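Local coordinates for molybdopterin biosynthesis moeA protein (Pyrococcus horikoshii, PDB 1WU2) that probably acts in molybdenum cofactor biosynthesis, inserting molybdenum into molybdopterin, at residues A[182-194]-A[243-257]. Sequence-based numbering, arbitrary orientation.
Sequences KPKVGIIITGSEL and TLEKAKNECDIVLIT
Ile188 carries CG1 beside its backbone N and anti to its carbonyl carbon (chi1 -56°), and an extended chi2 then drives CD1 into the angle between helix 243-249 and strand 252-255. There Ile188 CD1 sits 3.3 Å from Ile253 CD1, tighter than usual for two methyls. Lys246 folds over the same branch: its chain, bent at chi2 (62°), lays CE 3.5 Å from Ile188 CG1, while NZ goes on to a salt bridge with Glu242.

Underneath, strands 184-190 and 252-255 run parallel. Gly186 is gripped through both backbone polar atoms, its N donating to Asp252 O (3.1 Å) and its O receiving Val254 N (2.8 Å). Further along, Ile188 repeats the pattern with Val254 O and Ile256 N. The glycine also makes room for Glu250, just past the helix, whose OE2 lies 3.3 Å from Gly186 CA, where any CB would collide with it. Glu250 OE1 is held by Tyr230 OH; an alanine here would probably open a gap over Gly186 and leave that hydroxyl without its carboxylate partner. On the opposite face of the sheet, Asp252 OD1 lies 3.4 Å from Val185 CG1, its carboxylate buried with no polar partner in the model.

In the putative molybdopterin-binding domain, strand 184-190 is an inner strand, flanked by 252-255 and 226-233. Strand 293-295 continues the sheet beyond 252-255; helix 243-249 packs over the Gly186 and Ile188 face, and helix 300-319 meets Val185 on the other.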
loop_
_atom_site.group_PDB
_atom_site.type_symbol
_atom_site.label_atom_id
_atom_site.label_comp_id
_atom_site.label_asym_id
_atom_site.label_seq_id
_atom_site.Cartn_x
_atom_site.Cartn_y
_atom_site.Cartn_z
ATOM N N LYS A 182 7.612 -14.139 9.229
ATOM C CA LYS A 182 8.090 -12.763 9.227
ATOM C C LYS A 182 9.498 -12.720 9.801
ATOM O O LYS A 182 9.717 -13.208 10.912
ATOM C CB LYS A 182 7.186 -11.876 10.079
ATOM C CG LYS A 182 5.755 -11.788 9.597
ATOM C CD LYS A 182 5.020 -10.662 10.303
ATOM C CE LYS A 182 3.572 -10.576 9.869
ATOM N NZ LYS A 182 2.910 -9.384 10.464
ATOM N N PRO A 183 10.453 -12.149 9.064
ATOM C CA PRO A 183 11.806 -11.969 9.594
ATOM C C PRO A 183 11.776 -11.140 10.868
ATOM O O PRO A 183 11.149 -10.084 10.898
ATOM C CB PRO A 183 12.532 -11.203 8.478
ATOM C CG PRO A 183 11.741 -11.448 7.251
ATOM C CD PRO A 183 10.329 -11.630 7.691
ATOM N N LYS A 184 12.426 -11.632 11.913
ATOM C CA LYS A 184 12.554 -10.881 13.150
ATOM C C LYS A 184 13.656 -9.839 12.969
ATOM O O LYS A 184 14.783 -10.180 12.632
ATOM C CB LYS A 184 12.882 -11.824 14.305
ATOM C CG LYS A 184 11.772 -12.826 14.617
ATOM C CD LYS A 184 12.295 -14.046 15.391
ATOM C CE LYS A 184 11.617 -15.353 14.966
ATOM N NZ LYS A 184 12.591 -16.492 14.889
ATOM N N VAL A 185 13.316 -8.570 13.178
ATOM C CA VAL A 185 14.247 -7.460 13.003
ATOM C C VAL A 185 14.463 -6.762 14.340
ATOM O O VAL A 185 13.558 -6.110 14.848
ATOM C CB VAL A 185 13.692 -6.431 11.988
ATOM C CG1 VAL A 185 14.614 -5.214 11.862
ATOM C CG2 VAL A 185 13.469 -7.085 10.638
ATOM N N GLY A 186 15.662 -6.899 14.900
ATOM C CA GLY A 186 16.023 -6.219 16.130
ATOM C C GLY A 186 16.195 -4.724 15.922
ATOM O O GLY A 186 16.580 -4.282 14.842
ATOM N N ILE A 187 15.901 -3.950 16.961
ATOM C CA ILE A 187 16.022 -2.495 16.918
ATOM C C ILE A 187 16.705 -2.012 18.196
ATOM O O ILE A 187 16.115 -2.067 19.276
ATOM C CB ILE A 187 14.626 -1.835 16.765
ATOM C CG1 ILE A 187 14.005 -2.195 15.409
ATOM C CG2 ILE A 187 14.728 -0.319 16.911
ATOM C CD1 ILE A 187 12.572 -1.716 15.225
ATOM N N ILE A 188 17.949 -1.555 18.065
ATOM C CA ILE A 188 18.702 -0.966 19.171
ATOM C C ILE A 188 18.872 0.520 18.918
ATOM O O ILE A 188 19.449 0.901 17.912
ATOM C CB ILE A 188 20.111 -1.585 19.274
ATOM C CG1 ILE A 188 20.050 -3.104 19.402
ATOM C CG2 ILE A 188 20.856 -0.995 20.462
ATOM C CD1 ILE A 188 21.401 -3.774 19.188
ATOM N N ILE A 189 18.386 1.356 19.827
ATOM C CA ILE A 189 18.647 2.789 19.755
ATOM C C ILE A 189 19.844 3.092 20.659
ATOM O O ILE A 189 20.016 2.451 21.693
ATOM C CB ILE A 189 17.395 3.609 20.167
ATOM C CG1 ILE A 189 16.328 3.640 19.058
ATOM C CG2 ILE A 189 17.767 5.050 20.450
ATOM C CD1 ILE A 189 16.153 2.380 18.248
ATOM N N THR A 190 20.679 4.049 20.257
ATOM C CA THR A 190 21.875 4.424 21.020
ATOM C C THR A 190 21.969 5.942 21.156
ATOM O O THR A 190 21.667 6.673 20.212
ATOM C CB THR A 190 23.150 3.841 20.338
ATOM O OG1 THR A 190 23.519 2.601 20.958
ATOM C CG2 THR A 190 24.383 4.720 20.541
ATOM N N GLY A 191 22.401 6.404 22.331
ATOM C CA GLY A 191 22.554 7.825 22.607
ATOM C C GLY A 191 22.131 8.207 24.016
ATOM O O GLY A 191 20.979 7.993 24.394
ATOM N N SER A 192 23.063 8.776 24.783
ATOM C CA SER A 192 22.794 9.248 26.148
ATOM C C SER A 192 21.948 10.518 26.118
ATOM O O SER A 192 21.237 10.835 27.072
ATOM C CB SER A 192 24.101 9.533 26.894
ATOM O OG SER A 192 25.103 8.585 26.578
ATOM N N GLU A 193 22.086 11.255 25.021
ATOM C CA GLU A 193 21.211 12.374 24.664
ATOM C C GLU A 193 19.717 12.027 24.639
ATOM O O GLU A 193 18.882 12.859 24.987
ATOM C CB GLU A 193 21.608 12.915 23.281
ATOM C CG GLU A 193 22.115 11.846 22.312
ATOM C CD GLU A 193 21.857 12.166 20.855
ATOM O OE1 GLU A 193 21.451 13.308 20.541
ATOM O OE2 GLU A 193 22.069 11.261 20.016
ATOM N N LEU A 194 19.387 10.808 24.222
ATOM C CA LEU A 194 17.996 10.433 23.951
ATOM C C LEU A 194 17.134 10.240 25.206
ATOM O O LEU A 194 17.611 9.775 26.241
ATOM C CB LEU A 194 17.950 9.182 23.070
ATOM C CG LEU A 194 18.544 9.410 21.673
ATOM C CD1 LEU A 194 18.987 8.109 21.046
ATOM C CD2 LEU A 194 17.551 10.127 20.765
ATOM N N THR A 243 24.467 -6.374 21.552
ATOM C CA THR A 243 24.162 -6.588 20.137
ATOM C C THR A 243 24.303 -8.072 19.779
ATOM O O THR A 243 23.688 -8.543 18.824
ATOM C CB THR A 243 25.109 -5.723 19.253
ATOM O OG1 THR A 243 24.695 -4.351 19.299
ATOM C CG2 THR A 243 25.009 -6.082 17.766
ATOM N N LEU A 244 25.122 -8.793 20.541
ATOM C CA LEU A 244 25.264 -10.240 20.385
ATOM C C LEU A 244 23.948 -10.973 20.672
ATOM O O LEU A 244 23.614 -11.925 19.974
ATOM C CB LEU A 244 26.382 -10.786 21.283
ATOM C CG LEU A 244 27.157 -11.963 20.677
ATOM C CD1 LEU A 244 28.203 -11.464 19.681
ATOM C CD2 LEU A 244 27.804 -12.811 21.766
ATOM N N GLU A 245 23.210 -10.531 21.690
ATOM C CA GLU A 245 21.885 -11.088 21.982
ATOM C C GLU A 245 20.907 -10.902 20.815
ATOM O O GLU A 245 20.064 -11.761 20.567
ATOM C CB GLU A 245 21.291 -10.456 23.248
ATOM C CG GLU A 245 20.031 -11.152 23.760
ATOM C CD GLU A 245 19.294 -10.361 24.828
ATOM O OE1 GLU A 245 18.122 -10.696 25.109
ATOM O OE2 GLU A 245 19.879 -9.408 25.388
ATOM N N LYS A 246 21.034 -9.782 20.107
ATOM C CA LYS A 246 20.134 -9.441 19.006
ATOM C C LYS A 246 20.382 -10.330 17.805
ATOM O O LYS A 246 19.441 -10.805 17.185
ATOM C CB LYS A 246 20.308 -7.980 18.582
ATOM C CG LYS A 246 19.669 -6.993 19.522
ATOM C CD LYS A 246 20.290 -7.071 20.904
ATOM C CE LYS A 246 20.166 -5.793 21.702
ATOM N NZ LYS A 246 21.498 -5.170 21.956
ATOM N N ALA A 247 21.656 -10.544 17.486
ATOM C CA ALA A 247 22.056 -11.353 16.340
ATOM C C ALA A 247 21.631 -12.813 16.503
ATOM O O ALA A 247 21.304 -13.482 15.521
ATOM C CB ALA A 247 23.563 -11.255 16.130
ATOM N N LYS A 248 21.633 -13.292 17.747
ATOM C CA LYS A 248 21.175 -14.640 18.072
ATOM C C LYS A 248 19.653 -14.736 17.958
ATOM O O LYS A 248 19.132 -15.631 17.296
ATOM C CB LYS A 248 21.606 -15.033 19.491
ATOM C CG LYS A 248 23.118 -15.078 19.724
ATOM C CD LYS A 248 23.837 -15.940 18.692
ATOM C CE LYS A 248 25.195 -16.422 19.193
ATOM N NZ LYS A 248 25.206 -17.892 19.446
ATOM N N ASN A 249 18.954 -13.803 18.599
ATOM C CA ASN A 249 17.490 -13.790 18.634
ATOM C C ASN A 249 16.836 -13.510 17.277
ATOM O O ASN A 249 15.699 -13.921 17.047
ATOM C CB ASN A 249 16.991 -12.734 19.632
ATOM C CG ASN A 249 17.196 -13.136 21.090
ATOM O OD1 ASN A 249 17.692 -14.223 21.392
ATOM N ND2 ASN A 249 16.805 -12.248 22.004
ATOM N N GLU A 250 17.551 -12.820 16.387
ATOM C CA GLU A 250 16.962 -12.290 15.156
ATOM C C GLU A 250 17.687 -12.700 13.887
ATOM O O GLU A 250 18.824 -13.167 13.917
ATOM C CB GLU A 250 16.934 -10.763 15.200
ATOM C CG GLU A 250 15.670 -10.183 15.799
ATOM C CD GLU A 250 15.890 -9.553 17.145
ATOM O OE1 GLU A 250 14.925 -9.508 17.927
ATOM O OE2 GLU A 250 17.018 -9.105 17.429
ATOM N N CYS A 251 17.001 -12.487 12.769
ATOM C CA CYS A 251 17.538 -12.762 11.446
ATOM C C CYS A 251 18.439 -11.604 11.016
ATOM O O CYS A 251 19.545 -11.816 10.519
ATOM C CB CYS A 251 16.396 -12.963 10.444
ATOM S SG CYS A 251 15.036 -14.004 11.037
ATOM N N ASP A 252 17.944 -10.381 11.193
ATOM C CA ASP A 252 18.762 -9.178 11.035
ATOM C C ASP A 252 18.519 -8.227 12.205
ATOM O O ASP A 252 17.565 -8.395 12.961
ATOM C CB ASP A 252 18.526 -8.509 9.662
ATOM C CG ASP A 252 17.378 -7.497 9.663
ATOM O OD1 ASP A 252 17.371 -6.584 10.510
ATOM O OD2 ASP A 252 16.449 -7.513 8.826
ATOM N N ILE A 253 19.400 -7.245 12.361
ATOM C CA ILE A 253 19.282 -6.264 13.437
ATOM C C ILE A 253 19.672 -4.862 12.947
ATOM O O ILE A 253 20.629 -4.685 12.202
ATOM C CB ILE A 253 20.060 -6.719 14.747
ATOM C CG1 ILE A 253 21.015 -5.643 15.273
ATOM C CG2 ILE A 253 20.807 -8.044 14.549
ATOM C CD1 ILE A 253 20.345 -4.650 16.182
ATOM N N VAL A 254 18.891 -3.883 13.381
ATOM C CA VAL A 254 19.052 -2.487 13.019
ATOM C C VAL A 254 19.482 -1.735 14.272
ATOM O O VAL A 254 18.893 -1.915 15.328
ATOM C CB VAL A 254 17.701 -1.922 12.503
ATOM C CG1 VAL A 254 17.611 -0.421 12.698
ATOM C CG2 VAL A 254 17.476 -2.297 11.037
ATOM N N LEU A 255 20.514 -0.903 14.164
ATOM C CA LEU A 255 20.927 -0.062 15.289
ATOM C C LEU A 255 21.207 1.387 14.880
ATOM O O LEU A 255 21.730 1.654 13.804
ATOM C CB LEU A 255 22.121 -0.665 16.040
ATOM C CG LEU A 255 23.398 -0.986 15.266
ATOM C CD1 LEU A 255 24.392 0.171 15.338
ATOM C CD2 LEU A 255 24.027 -2.259 15.815
ATOM N N ILE A 256 20.875 2.293 15.794
ATOM C CA ILE A 256 20.915 3.736 15.590
ATOM C C ILE A 256 22.188 4.310 16.212
ATOM O O ILE A 256 22.758 3.703 17.115
ATOM C CB ILE A 256 19.667 4.352 16.281
ATOM C CG1 ILE A 256 18.376 3.853 15.620
ATOM C CG2 ILE A 256 19.727 5.864 16.300
ATOM C CD1 ILE A 256 18.291 4.092 14.130
ATOM N N THR A 257 22.638 5.470 15.732
ATOM C CA THR A 257 23.755 6.172 16.371
ATOM C C THR A 257 23.274 6.912 17.620
ATOM O O THR A 257 24.034 7.638 18.263
ATOM C CB THR A 257 24.444 7.150 15.392
ATOM O OG1 THR A 257 25.696 7.583 15.941
ATOM C CG2 THR A 257 23.657 8.444 15.232
#